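Local coordinates for protein cadherin-23 (Mus musculus, PDB 5UZ8) that binds calcium between its extracellular cadherin repeats and probably serves cell adhesion and mechanotransduction in hearing as a component of the tip link, at residues V19-T24 / V74-V79; H80-T85 / L104-I109; R220-K225 / L246-D251; Q257-L262 / D273-L278. One frame throughout, in Å; residues are numbered along the deposited sequence.

Contact 1: residues V19-T24 / V74-V79; sequences VLEGAT and VDYEEV. With CA (calcium ion), chain K; CA (calcium ion), chain J.
Three acidic side chains, Glu21, Asp75 and Glu77, converge on two calcium ions, which make tolerable a 3.2 Å approach of Glu21 OE2 to Asp75 OD1. Glu21 spans the pair: its OE1 binds one ion at 2.3 Å and its OE2 the other, which also takes Asp75 OD1, Glu77 OE2 and two waters. Glu77 grips the first ion with both carboxylate oxygens, and its OE2 is shared by the two metals. The Glu21 and Glu77 side chains cross at about a right angle, their carboxylate planes 49° apart. Glu21 OE2 accepts the backbone N-H of Tyr76 at 2.8 Å, from well above the carboxylate plane, while Glu21 CD lies 3.4 Å from Tyr76 CB. Asp75, with CG anti to its own N (chi1 -178°), receives Glu77 N on OD1 in an Asx turn that sets the two ligands beside each other. Behind the metals, Gly22 N donates to Val74 O at 2.9 Å from the type II turn of 20-23, and a water joins Ala23 O to Val74 N. Asp108, Ile109, Asp111 and Asp144 contribute the remaining protein ligands. The glutamate following strand 15-20 and the Asp-Tyr-Glu sequence form the calcium-binding linker site characteristic of consecutive cadherin repeats.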
loop_
_atom_site.group_PDB
_atom_site.type_symbol
_atom_site.label_atom_id
_atom_site.label_comp_id
_atom_site.label_asym_id
_atom_site.label_seq_id
_atom_site.Cartn_x
_atom_site.Cartn_y
_atom_site.Cartn_z
ATOM N N VAL A 19 28.520 -21.155 -4.945
ATOM C CA VAL A 19 28.909 -19.893 -5.543
ATOM C C VAL A 19 27.779 -18.905 -5.286
ATOM O O VAL A 19 26.628 -19.179 -5.627
ATOM C CB VAL A 19 29.100 -20.038 -7.056
ATOM C CG1 VAL A 19 29.351 -18.699 -7.726
ATOM C CG2 VAL A 19 30.243 -21.014 -7.344
ATOM N N LEU A 20 28.110 -17.752 -4.738
ATOM C CA LEU A 20 27.085 -16.698 -4.568
ATOM C C LEU A 20 26.722 -16.125 -5.908
ATOM O O LEU A 20 27.604 -15.740 -6.695
ATOM C CB LEU A 20 27.587 -15.564 -3.689
ATOM C CG LEU A 20 27.990 -15.909 -2.265
ATOM C CD1 LEU A 20 28.669 -14.709 -1.619
ATOM C CD2 LEU A 20 26.771 -16.322 -1.453
ATOM N N GLU A 21 25.430 -16.033 -6.193
ATOM C CA GLU A 21 25.023 -15.286 -7.377
ATOM C C GLU A 21 25.630 -13.883 -7.348
ATOM O O GLU A 21 25.860 -13.319 -6.285
ATOM C CB GLU A 21 23.510 -15.227 -7.526
ATOM C CG GLU A 21 22.812 -14.411 -6.466
ATOM C CD GLU A 21 21.368 -14.102 -6.806
ATOM O OE1 GLU A 21 20.529 -14.061 -5.863
ATOM O OE2 GLU A 21 21.084 -13.882 -8.000
ATOM N N GLY A 22 25.958 -13.367 -8.524
ATOM C CA GLY A 22 26.561 -12.060 -8.648
ATOM C C GLY A 22 28.067 -12.008 -8.523
ATOM O O GLY A 22 28.643 -10.912 -8.634
ATOM N N ALA A 23 28.715 -13.152 -8.290
ATOM C CA ALA A 23 30.167 -13.223 -8.233
ATOM C C ALA A 23 30.723 -12.556 -9.487
ATOM O O ALA A 23 30.311 -12.878 -10.629
ATOM C CB ALA A 23 30.612 -14.676 -8.180
ATOM N N THR A 24 31.617 -11.611 -9.292
ATOM C CA THR A 24 32.094 -10.795 -10.424
ATOM C C THR A 24 33.011 -11.606 -11.356
ATOM O O THR A 24 33.708 -12.530 -10.914
ATOM C CB THR A 24 32.828 -9.523 -9.930
ATOM O OG1 THR A 24 33.777 -9.884 -8.919
ATOM C CG2 THR A 24 31.851 -8.517 -9.368
ATOM N N VAL A 74 26.465 -14.832 -12.832
ATOM C CA VAL A 74 25.293 -15.708 -12.754
ATOM C C VAL A 74 24.229 -15.082 -11.849
ATOM O O VAL A 74 24.551 -14.379 -10.881
ATOM C CB VAL A 74 25.697 -17.113 -12.263
ATOM C CG1 VAL A 74 26.028 -17.138 -10.777
ATOM C CG2 VAL A 74 24.636 -18.139 -12.603
ATOM N N ASP A 75 22.988 -15.333 -12.215
ATOM C CA ASP A 75 21.804 -14.843 -11.535
ATOM C C ASP A 75 21.009 -16.054 -11.010
ATOM O O ASP A 75 20.516 -16.862 -11.792
ATOM C CB ASP A 75 20.965 -14.070 -12.554
ATOM C CG ASP A 75 19.693 -13.455 -11.951
ATOM O OD1 ASP A 75 19.446 -13.556 -10.728
ATOM O OD2 ASP A 75 18.924 -12.874 -12.726
ATOM N N TYR A 76 20.861 -16.157 -9.688
ATOM C CA TYR A 76 20.113 -17.246 -9.076
ATOM C C TYR A 76 18.684 -17.267 -9.597
ATOM O O TYR A 76 18.102 -18.319 -9.733
ATOM C CB TYR A 76 20.096 -17.134 -7.536
ATOM C CG TYR A 76 19.399 -18.293 -6.878
ATOM C CD1 TYR A 76 20.079 -19.515 -6.640
ATOM C CD2 TYR A 76 18.061 -18.212 -6.517
ATOM C CE1 TYR A 76 19.434 -20.574 -6.049
ATOM C CE2 TYR A 76 17.431 -19.270 -5.917
ATOM C CZ TYR A 76 18.108 -20.439 -5.703
ATOM O OH TYR A 76 17.456 -21.481 -5.116
ATOM N N GLU A 77 18.130 -16.097 -9.893
ATOM C CA GLU A 77 16.783 -16.048 -10.417
ATOM C C GLU A 77 16.653 -16.652 -11.834
ATOM O O GLU A 77 15.535 -16.891 -12.263
ATOM C CB GLU A 77 16.203 -14.631 -10.327
ATOM C CG GLU A 77 15.763 -14.232 -8.927
ATOM C CD GLU A 77 16.881 -14.145 -7.883
ATOM O OE1 GLU A 77 16.757 -14.875 -6.903
ATOM O OE2 GLU A 77 17.853 -13.341 -7.991
ATOM N N GLU A 78 17.791 -16.937 -12.506
ATOM C CA GLU A 78 17.811 -17.604 -13.824
ATOM C C GLU A 78 18.426 -19.000 -13.775
ATOM O O GLU A 78 18.003 -19.883 -14.514
ATOM C CB GLU A 78 18.611 -16.765 -14.827
ATOM C CG GLU A 78 17.992 -15.414 -15.134
ATOM C CD GLU A 78 16.601 -15.536 -15.723
ATOM O OE1 GLU A 78 16.282 -16.598 -16.304
ATOM O OE2 GLU A 78 15.813 -14.581 -15.602
ATOM N N VAL A 79 19.434 -19.186 -12.926
ATOM C CA VAL A 79 20.248 -20.405 -12.908
ATOM C C VAL A 79 20.509 -20.868 -11.476
ATOM O O VAL A 79 21.019 -20.104 -10.677
ATOM C CB VAL A 79 21.608 -20.119 -13.568
ATOM C CG1 VAL A 79 22.557 -21.311 -13.469
ATOM C CG2 VAL A 79 21.414 -19.645 -15.010
HETATM CA CA CA K . 19.609 -12.170 -8.836
HETATM CA CA CA J . 18.299 -13.482 -5.437
HETATM O O HOH W 1 28.820 -15.162 -11.251
HETATM O O HOH W 2 17.989 -10.607 -9.541
HETATM O O HOH W 3 21.078 -11.047 -10.449
#

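Contact 2: residues H80-T85 / L104-I109. With CA (calcium ion), chain J.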
loop_
_atom_site.group_PDB
_atom_site.type_symbol
_atom_site.label_atom_id
_atom_site.label_comp_id
_atom_site.label_asym_id
_atom_site.label_seq_id
_atom_site.Cartn_x
_atom_site.Cartn_y
_atom_site.Cartn_z
ATOM N N HIS A 80 20.182 -22.130 -11.184
ATOM C CA HIS A 80 20.482 -22.721 -9.865
ATOM C C HIS A 80 21.763 -23.551 -9.822
ATOM O O HIS A 80 22.343 -23.707 -8.751
ATOM C CB HIS A 80 19.285 -23.540 -9.349
ATOM C CG HIS A 80 18.077 -22.716 -9.008
ATOM N ND1 HIS A 80 16.862 -23.279 -8.676
ATOM C CD2 HIS A 80 17.904 -21.375 -8.939
ATOM C CE1 HIS A 80 15.990 -22.315 -8.422
ATOM N NE2 HIS A 80 16.590 -21.148 -8.601
ATOM N N TRP A 81 22.198 -24.097 -10.962
ATOM C CA TRP A 81 23.379 -24.950 -11.028
ATOM C C TRP A 81 24.212 -24.613 -12.271
ATOM O O TRP A 81 23.668 -24.458 -13.353
ATOM C CB TRP A 81 22.952 -26.432 -11.076
ATOM C CG TRP A 81 22.373 -26.875 -9.766
ATOM C CD1 TRP A 81 21.083 -26.823 -9.400
ATOM C CD2 TRP A 81 23.097 -27.392 -8.644
ATOM N NE1 TRP A 81 20.926 -27.282 -8.090
ATOM C CE2 TRP A 81 22.161 -27.635 -7.612
ATOM C CE3 TRP A 81 24.452 -27.699 -8.417
ATOM C CZ2 TRP A 81 22.530 -28.156 -6.376
ATOM C CZ3 TRP A 81 24.826 -28.222 -7.168
ATOM C CH2 TRP A 81 23.870 -28.442 -6.170
ATOM N N LEU A 82 25.516 -24.456 -12.099
ATOM C CA LEU A 82 26.436 -24.394 -13.237
ATOM C C LEU A 82 27.183 -25.723 -13.264
ATOM O O LEU A 82 28.050 -25.958 -12.418
ATOM C CB LEU A 82 27.426 -23.250 -13.099
ATOM C CG LEU A 82 26.812 -21.855 -13.138
ATOM C CD1 LEU A 82 27.842 -20.783 -12.815
ATOM C CD2 LEU A 82 26.124 -21.624 -14.469
ATOM N N ASN A 83 26.840 -26.577 -14.226
ATOM C CA ASN A 83 27.478 -27.884 -14.351
ATOM C C ASN A 83 28.385 -27.912 -15.582
ATOM O O ASN A 83 28.105 -27.277 -16.615
ATOM C CB ASN A 83 26.413 -28.989 -14.406
ATOM C CG ASN A 83 25.472 -28.941 -13.215
ATOM O OD1 ASN A 83 25.856 -28.505 -12.122
ATOM N ND2 ASN A 83 24.227 -29.324 -13.423
ATOM N N PHE A 84 29.483 -28.659 -15.468
ATOM C CA PHE A 84 30.403 -28.835 -16.559
ATOM C C PHE A 84 31.329 -30.006 -16.257
ATOM O O PHE A 84 31.266 -30.610 -15.183
ATOM C CB PHE A 84 31.199 -27.547 -16.856
ATOM C CG PHE A 84 31.932 -27.002 -15.688
ATOM C CD1 PHE A 84 31.269 -26.211 -14.740
ATOM C CD2 PHE A 84 33.283 -27.270 -15.504
ATOM C CE1 PHE A 84 31.952 -25.677 -13.672
ATOM C CE2 PHE A 84 33.969 -26.742 -14.411
ATOM C CZ PHE A 84 33.299 -25.945 -13.498
ATOM N N THR A 85 32.157 -30.311 -17.231
ATOM C CA THR A 85 33.124 -31.377 -17.145
ATOM C C THR A 85 34.505 -30.772 -17.254
ATOM O O THR A 85 34.738 -29.913 -18.113
ATOM C CB THR A 85 32.901 -32.328 -18.307
ATOM O OG1 THR A 85 31.649 -32.979 -18.137
ATOM C CG2 THR A 85 33.974 -33.362 -18.402
ATOM N N LEU A 104 28.436 -26.712 -9.628
ATOM C CA LEU A 104 28.486 -25.501 -8.831
ATOM C C LEU A 104 27.082 -25.106 -8.405
ATOM O O LEU A 104 26.199 -24.874 -9.246
ATOM C CB LEU A 104 29.176 -24.347 -9.576
ATOM C CG LEU A 104 30.583 -24.605 -10.068
ATOM C CD1 LEU A 104 31.071 -23.373 -10.842
ATOM C CD2 LEU A 104 31.518 -24.965 -8.933
ATOM N N GLU A 105 26.888 -25.042 -7.097
ATOM C CA GLU A 105 25.587 -24.802 -6.478
ATOM C C GLU A 105 25.431 -23.298 -6.293
ATOM O O GLU A 105 26.137 -22.690 -5.497
ATOM C CB GLU A 105 25.539 -25.509 -5.127
ATOM C CG GLU A 105 24.243 -25.380 -4.327
ATOM C CD GLU A 105 24.251 -26.267 -3.087
ATOM O OE1 GLU A 105 25.306 -26.821 -2.723
ATOM O OE2 GLU A 105 23.200 -26.439 -2.481
ATOM N N ILE A 106 24.539 -22.693 -7.060
ATOM C CA ILE A 106 24.364 -21.245 -6.972
ATOM C C ILE A 106 23.560 -20.907 -5.707
ATOM O O ILE A 106 22.566 -21.566 -5.393
ATOM C CB ILE A 106 23.732 -20.666 -8.256
ATOM C CG1 ILE A 106 24.504 -21.102 -9.506
ATOM C CG2 ILE A 106 23.697 -19.153 -8.207
ATOM C CD1 ILE A 106 26.001 -20.897 -9.385
ATOM N N VAL A 107 23.992 -19.870 -4.991
ATOM C CA VAL A 107 23.390 -19.479 -3.714
ATOM C C VAL A 107 22.663 -18.161 -3.920
ATOM O O VAL A 107 23.235 -17.200 -4.451
ATOM C CB VAL A 107 24.468 -19.292 -2.657
ATOM C CG1 VAL A 107 23.876 -18.813 -1.337
ATOM C CG2 VAL A 107 25.219 -20.601 -2.464
ATOM N N ASP A 108 21.398 -18.136 -3.520
ATOM C CA ASP A 108 20.566 -16.939 -3.611
ATOM C C ASP A 108 21.100 -15.871 -2.660
ATOM O O ASP A 108 21.403 -16.157 -1.485
ATOM C CB ASP A 108 19.136 -17.335 -3.205
ATOM C CG ASP A 108 18.118 -16.207 -3.293
ATOM O OD1 ASP A 108 18.188 -15.355 -4.220
ATOM O OD2 ASP A 108 17.173 -16.239 -2.452
ATOM N N ILE A 109 21.158 -14.643 -3.140
ATOM C CA ILE A 109 21.333 -13.459 -2.278
ATOM C C ILE A 109 20.077 -12.590 -2.363
ATOM O O ILE A 109 19.275 -12.720 -3.289
ATOM C CB ILE A 109 22.610 -12.629 -2.624
ATOM C CG1 ILE A 109 22.414 -11.798 -3.887
ATOM C CG2 ILE A 109 23.842 -13.525 -2.714
ATOM C CD1 ILE A 109 23.629 -10.991 -4.334
HETATM CA CA CA J . 18.299 -13.482 -5.437
HETATM O O HOH W 4 21.421 -23.949 -6.073
#
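Trp81 lies against Glu105 in a non-hydrogen-bonded antiparallel pair, the two side chains running alongside each other on one face of the sheet. From Trp81 CB, 4.0 Å from Leu104 O, the indole extends over the neighbouring strand; CE3 approaches Leu104 O at 3.4 Å, and CZ3 and CH2 both touch Glu105 CB. Farther out, CH2 and CZ2 follow Glu105 CG and CD. The ring and carboxylate planes are 16° apart. Glu105 CA sits over the six-membered ring, 3.9 Å from its centroid, in a CH-pi contact. Glu105 CG stands anti to the backbone N (chi1 -180°), which lays the extended chain along the indole. The opposite face carries Leu82 and Leu104; Leu82 CD1 meets Ile106 CD1, and Leu104 CD1 meets Phe84 CE1 at the ring edge, 3.8 Å away. Two backbone hydrogen bonds join Leu82 and Leu104, and a third runs from Ile106 N to His80 O. Strand 97-107 leads on to Asp108 OD1 and Ile109 O, which bind a calcium ion. In the cadherin beta-sandwich, strands 81-89 and 97-107 form a hairpin at the middle of a four-stranded sheet, flanked respectively by strand 46-53 and the parallel strand 15-20; Val58 packs on Leu82, Phe84 and Leu104.

Contact 3: residues R220-K225 / L246-D251; sequences RPQFSK and LATDQD. With CA (calcium ion), chain E; CA (calcium ion), chain F.
Gln222 and Thr248 pair through their backbones in a single antiparallel bridge, each N-H donating to the other's carbonyl at 2.8 Å. Weaker CA-H...O contacts flank the bridge, from Pro221 CA to Thr248 O and from Ala247 CA to Gln222 O.

The apolar part is a CH-pi contact: Ala247 CB stands 3.9 Å from the centroid of the Phe223 ring, 11° off its normal, and Ala297 and Val295 of strand 290-298 also touch this ring. An alanine in place of Phe223 would probably strip Ala247 CB of the ring that covers it and open a gap beside strand 290-298.

Waters link the polar side chains. One joins Gln222 OE1, Thr248 OG1 and Gln250 NE2, and a second links Gln222 O to Thr248 OG1. Gln250 also touches the bound glutathione.

Two calcium ions are held by Asp249 and Asp251. Asp249 binds one of them with both oxygens, and its OD2 is 3.6 Å from Pro221 CG. Asp251 binds that ion through OD2 and a second ion through OD1, the latter at 2.3 Å, while Asp249 OD1 accepts Asp251 N in an Asx turn. Cys219 O, just before 220-225, binds the first ion too. The backbone pairing therefore continues directly into the calcium site, which probably ties the interdomain linker to this repeat.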
loop_
_atom_site.group_PDB
_atom_site.type_symbol
_atom_site.label_atom_id
_atom_site.label_comp_id
_atom_site.label_asym_id
_atom_site.label_seq_id
_atom_site.Cartn_x
_atom_site.Cartn_y
_atom_site.Cartn_z
ATOM N N ARG A 220 -27.827 16.486 12.167
ATOM C CA ARG A 220 -29.069 17.207 12.078
ATOM C C ARG A 220 -28.771 18.700 11.959
ATOM O O ARG A 220 -27.759 19.184 12.450
ATOM C CB ARG A 220 -29.999 16.904 13.270
ATOM C CG ARG A 220 -29.608 17.630 14.537
ATOM C CD ARG A 220 -30.392 17.175 15.730
ATOM N NE ARG A 220 -31.808 17.489 15.621
ATOM C CZ ARG A 220 -32.681 17.284 16.598
ATOM N NH1 ARG A 220 -32.278 16.838 17.783
ATOM N NH2 ARG A 220 -33.976 17.553 16.410
ATOM N N PRO A 221 -29.649 19.433 11.280
ATOM C CA PRO A 221 -29.564 20.894 11.228
ATOM C C PRO A 221 -29.600 21.530 12.617
ATOM O O PRO A 221 -30.291 21.010 13.503
ATOM C CB PRO A 221 -30.805 21.276 10.449
ATOM C CG PRO A 221 -31.114 20.075 9.622
ATOM C CD PRO A 221 -30.774 18.909 10.483
ATOM N N GLN A 222 -28.830 22.591 12.814
ATOM C CA GLN A 222 -28.756 23.287 14.111
ATOM C C GLN A 222 -28.913 24.741 13.898
ATOM O O GLN A 222 -28.277 25.302 12.989
ATOM C CB GLN A 222 -27.336 23.279 14.754
ATOM C CG GLN A 222 -26.728 22.008 15.105
ATOM C CD GLN A 222 -25.345 22.263 15.715
ATOM O OE1 GLN A 222 -24.321 22.317 15.000
ATOM N NE2 GLN A 222 -25.324 22.487 17.018
ATOM N N PHE A 223 -29.653 25.369 14.805
ATOM C CA PHE A 223 -29.553 26.818 15.005
ATOM C C PHE A 223 -28.553 27.171 16.131
ATOM O O PHE A 223 -28.248 26.364 17.024
ATOM C CB PHE A 223 -30.934 27.372 15.316
ATOM C CG PHE A 223 -31.912 27.238 14.181
ATOM C CD1 PHE A 223 -32.035 28.242 13.226
ATOM C CD2 PHE A 223 -32.710 26.118 14.060
ATOM C CE1 PHE A 223 -32.954 28.137 12.190
ATOM C CE2 PHE A 223 -33.640 25.997 13.022
ATOM C CZ PHE A 223 -33.751 27.006 12.080
ATOM N N SER A 224 -28.082 28.410 16.110
ATOM C CA SER A 224 -27.036 28.864 17.039
ATOM C C SER A 224 -27.491 28.969 18.493
ATOM O O SER A 224 -26.679 28.842 19.410
ATOM C CB SER A 224 -26.506 30.224 16.595
ATOM O OG SER A 224 -27.526 31.200 16.680
ATOM N N LYS A 225 -28.785 29.209 18.699
ATOM C CA LYS A 225 -29.344 29.258 20.038
ATOM C C LYS A 225 -30.813 28.845 20.007
ATOM O O LYS A 225 -31.406 28.810 18.944
ATOM C CB LYS A 225 -29.163 30.676 20.611
ATOM C CG LYS A 225 -29.827 31.772 19.802
ATOM C CD LYS A 225 -29.489 33.151 20.335
ATOM C CE LYS A 225 -30.090 34.212 19.441
ATOM N NZ LYS A 225 -29.983 35.566 20.028
ATOM N N LEU A 246 -31.166 31.258 10.081
ATOM C CA LEU A 246 -30.053 30.527 9.467
ATOM C C LEU A 246 -29.664 29.335 10.336
ATOM O O LEU A 246 -29.296 29.476 11.497
ATOM C CB LEU A 246 -28.850 31.462 9.244
ATOM C CG LEU A 246 -27.598 30.811 8.638
ATOM C CD1 LEU A 246 -27.821 30.421 7.170
ATOM C CD2 LEU A 246 -26.387 31.714 8.762
ATOM N N ALA A 247 -29.788 28.145 9.771
ATOM C CA ALA A 247 -29.303 26.929 10.401
ATOM C C ALA A 247 -28.069 26.419 9.651
ATOM O O ALA A 247 -27.819 26.834 8.511
ATOM C CB ALA A 247 -30.390 25.880 10.405
ATOM N N THR A 248 -27.302 25.562 10.325
ATOM C CA THR A 248 -26.135 24.898 9.748
ATOM C C THR A 248 -26.308 23.389 9.800
ATOM O O THR A 248 -27.046 22.857 10.634
ATOM C CB THR A 248 -24.827 25.259 10.476
ATOM O OG1 THR A 248 -24.921 24.897 11.862
ATOM C CG2 THR A 248 -24.541 26.751 10.351
ATOM N N ASP A 249 -25.588 22.700 8.935
ATOM C CA ASP A 249 -25.643 21.250 8.851
ATOM C C ASP A 249 -24.309 20.781 8.312
ATOM O O ASP A 249 -23.858 21.256 7.278
ATOM C CB ASP A 249 -26.813 20.835 7.945
ATOM C CG ASP A 249 -27.020 19.331 7.863
ATOM O OD1 ASP A 249 -26.049 18.572 7.620
ATOM O OD2 ASP A 249 -28.189 18.890 7.976
ATOM N N GLN A 250 -23.645 19.905 9.065
ATOM C CA GLN A 250 -22.252 19.541 8.809
ATOM C C GLN A 250 -22.043 18.513 7.685
ATOM O O GLN A 250 -20.923 18.279 7.277
ATOM C CB GLN A 250 -21.626 19.021 10.096
ATOM C CG GLN A 250 -21.596 20.060 11.236
ATOM C CD GLN A 250 -20.957 21.346 10.819
ATOM O OE1 GLN A 250 -19.768 21.353 10.478
ATOM N NE2 GLN A 250 -21.701 22.463 10.913
ATOM N N ASP A 251 -23.117 17.898 7.222
ATOM C CA ASP A 251 -23.059 16.898 6.145
ATOM C C ASP A 251 -22.727 17.512 4.776
ATOM O O ASP A 251 -22.420 18.694 4.655
ATOM C CB ASP A 251 -24.370 16.101 6.107
ATOM C CG ASP A 251 -24.581 15.278 7.358
ATOM O OD1 ASP A 251 -23.624 14.571 7.770
ATOM O OD2 ASP A 251 -25.702 15.334 7.935
HETATM CA CA CA E . -27.714 16.539 7.613
HETATM CA CA CA F . -22.081 12.910 7.472
HETATM O O HOH W 5 -24.243 22.228 12.266
HETATM O O HOH W 6 -25.746 26.743 13.979
HETATM O O HOH W 7 -29.033 30.376 13.926
#

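Contact 4: residues Q257-L262 / D273-L278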
loop_
_atom_site.group_PDB
_atom_site.type_symbol
_atom_site.label_atom_id
_atom_site.label_comp_id
_atom_site.label_asym_id
_atom_site.label_seq_id
_atom_site.Cartn_x
_atom_site.Cartn_y
_atom_site.Cartn_z
ATOM N N GLN A 257 -28.332 20.320 2.562
ATOM C CA GLN A 257 -29.175 21.324 1.902
ATOM C C GLN A 257 -30.452 21.534 2.713
ATOM O O GLN A 257 -31.193 20.593 2.922
ATOM C CB GLN A 257 -29.515 20.877 0.472
ATOM C CG GLN A 257 -28.438 21.243 -0.542
ATOM C CD GLN A 257 -28.247 22.742 -0.604
ATOM O OE1 GLN A 257 -29.143 23.479 -1.043
ATOM N NE2 GLN A 257 -27.121 23.225 -0.048
ATOM N N LEU A 258 -30.702 22.757 3.162
ATOM C CA LEU A 258 -31.723 22.999 4.183
ATOM C C LEU A 258 -32.924 23.723 3.642
ATOM O O LEU A 258 -32.788 24.647 2.819
ATOM C CB LEU A 258 -31.131 23.838 5.316
ATOM C CG LEU A 258 -29.911 23.256 6.012
ATOM C CD1 LEU A 258 -29.357 24.211 7.067
ATOM C CD2 LEU A 258 -30.248 21.908 6.622
ATOM N N THR A 259 -34.098 23.330 4.113
ATOM C CA THR A 259 -35.302 24.046 3.798
ATOM C C THR A 259 -35.968 24.448 5.114
ATOM O O THR A 259 -36.003 23.664 6.077
ATOM C CB THR A 259 -36.237 23.238 2.878
ATOM O OG1 THR A 259 -36.462 21.958 3.426
ATOM C CG2 THR A 259 -35.601 23.010 1.536
ATOM N N TYR A 260 -36.489 25.671 5.157
ATOM C CA TYR A 260 -37.106 26.244 6.375
ATOM C C TYR A 260 -38.625 26.194 6.331
ATOM O O TYR A 260 -39.242 26.358 5.282
ATOM C CB TYR A 260 -36.685 27.696 6.540
ATOM C CG TYR A 260 -35.206 27.834 6.682
ATOM C CD1 TYR A 260 -34.590 27.685 7.920
ATOM C CD2 TYR A 260 -34.400 28.060 5.572
ATOM C CE1 TYR A 260 -33.209 27.802 8.040
ATOM C CE2 TYR A 260 -33.018 28.148 5.687
ATOM C CZ TYR A 260 -32.431 28.015 6.928
ATOM O OH TYR A 260 -31.045 28.099 7.056
ATOM N N SER A 261 -39.230 25.986 7.490
ATOM C CA SER A 261 -40.663 26.033 7.626
ATOM C C SER A 261 -40.970 26.601 9.009
ATOM O O SER A 261 -40.061 26.722 9.860
ATOM C CB SER A 261 -41.267 24.642 7.444
ATOM O OG SER A 261 -40.710 23.725 8.378
ATOM N N LEU A 262 -42.220 26.997 9.194
ATOM C CA LEU A 262 -42.744 27.420 10.492
ATOM C C LEU A 262 -43.782 26.437 11.019
ATOM O O LEU A 262 -44.547 25.837 10.243
ATOM C CB LEU A 262 -43.435 28.770 10.377
ATOM C CG LEU A 262 -42.562 29.885 9.842
ATOM C CD1 LEU A 262 -43.342 31.192 9.736
ATOM C CD2 LEU A 262 -41.318 30.055 10.703
ATOM N N ASP A 273 -39.472 31.977 3.756
ATOM C CA ASP A 273 -39.038 31.539 2.429
ATOM C C ASP A 273 -38.302 30.243 2.664
ATOM O O ASP A 273 -37.338 30.212 3.435
ATOM C CB ASP A 273 -38.082 32.564 1.818
ATOM C CG ASP A 273 -37.656 32.193 0.389
ATOM O OD1 ASP A 273 -36.846 31.276 0.217
ATOM O OD2 ASP A 273 -38.194 32.789 -0.571
ATOM N N MET A 274 -38.721 29.178 1.993
ATOM C CA MET A 274 -38.155 27.876 2.287
ATOM C C MET A 274 -36.643 27.773 2.027
ATOM O O MET A 274 -35.979 26.981 2.687
ATOM C CB MET A 274 -38.935 26.773 1.565
ATOM C CG MET A 274 -38.770 26.703 0.075
ATOM S SD MET A 274 -39.833 25.411 -0.643
ATOM C CE MET A 274 -39.319 23.938 0.257
ATOM N N ASP A 275 -36.103 28.558 1.088
ATOM C CA ASP A 275 -34.661 28.519 0.797
ATOM C C ASP A 275 -33.834 29.577 1.506
ATOM O O ASP A 275 -32.741 29.268 2.009
ATOM C CB ASP A 275 -34.416 28.587 -0.707
ATOM C CG ASP A 275 -35.104 27.462 -1.440
ATOM O OD1 ASP A 275 -34.969 26.292 -1.030
ATOM O OD2 ASP A 275 -35.805 27.731 -2.417
ATOM N N SER A 276 -34.332 30.807 1.560
ATOM C CA SER A 276 -33.533 31.919 2.086
ATOM C C SER A 276 -33.607 32.064 3.600
ATOM O O SER A 276 -32.758 32.717 4.199
ATOM C CB SER A 276 -33.966 33.233 1.443
ATOM O OG SER A 276 -35.166 33.696 2.005
ATOM N N GLY A 277 -34.647 31.511 4.222
ATOM C CA GLY A 277 -34.828 31.690 5.656
ATOM C C GLY A 277 -35.436 33.024 6.045
ATOM O O GLY A 277 -35.571 33.314 7.225
ATOM N N LEU A 278 -35.841 33.832 5.075
ATOM C CA LEU A 278 -36.438 35.126 5.410
ATOM C C LEU A 278 -37.862 34.923 5.914
ATOM O O LEU A 278 -38.705 34.361 5.198
ATOM C CB LEU A 278 -36.464 36.050 4.195
ATOM C CG LEU A 278 -37.171 37.410 4.385
ATOM C CD1 LEU A 278 -36.539 38.201 5.520
ATOM C CD2 LEU A 278 -37.104 38.238 3.107
HETATM O O HOH W 8 -31.176 27.042 2.524
HETATM O O HOH W 9 -33.005 24.986 0.082
#
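Tyr260 donates its backbone N-H to Met274 O at 2.8 Å, in the carbonyl plane and on a lone pair, the one direct hydrogen bond between the segments. The same oxygen receives a CA-H...O contact from Thr259 CA at 3.2 Å. With CG anti to its carbonyl carbon (chi1 -61°), the Tyr260 ring swings over the turn: Gly277 CA lies above one face, 4.1 Å from the centroid, and Asp275 O meets the edge in plane. Beside Thr259, Met274 bends at its end to bring CE to 4.0 Å from Thr259 CG2. Two waters connect Leu258 O with Asp275, one at its backbone O and the other at OD1.

The second shell shapes the turn. Asp273 OD1 accepts both Asp275 N and Ser276 N, which arrive from opposite faces of the carboxylate plane, and Ser276 OG takes Leu278 N in an ST turn. Beyond the contact, Tyr260 OH bonds to Ala247 N. A leucine in place of Tyr260 would probably leave Ala247 N without that partner and Gly277 CA without its aromatic cover. Directly bonded backbone, aromatic cover and water bridges thus join a turn already held by Asp273 and Ser276 to strand 259-263, an outer strand of the cadherin repeat's sheet.

From the N terminus, contact 1 closes a loop of 49 residues between the end of strand 15-20 and the 74-79 loop, and contact 2 then closes the 81-89/97-107 hairpin. The two follow in series and touch: Val19 O probably bonds to Val107 N, Glu21 OE1 to Ile109 N, and both share a calcium ion. About 52 Å away between nearest atoms, on the other side of the chain's centre, contact 3 ties the segment entering strand 227-233 to the 246-251 loop. Contact 4 then joins strand 259-263 to the 273-278 turn that follows strand 270-272. Pro221 and Ala247 pack on Leu258, linking these two. No loops nest or cross.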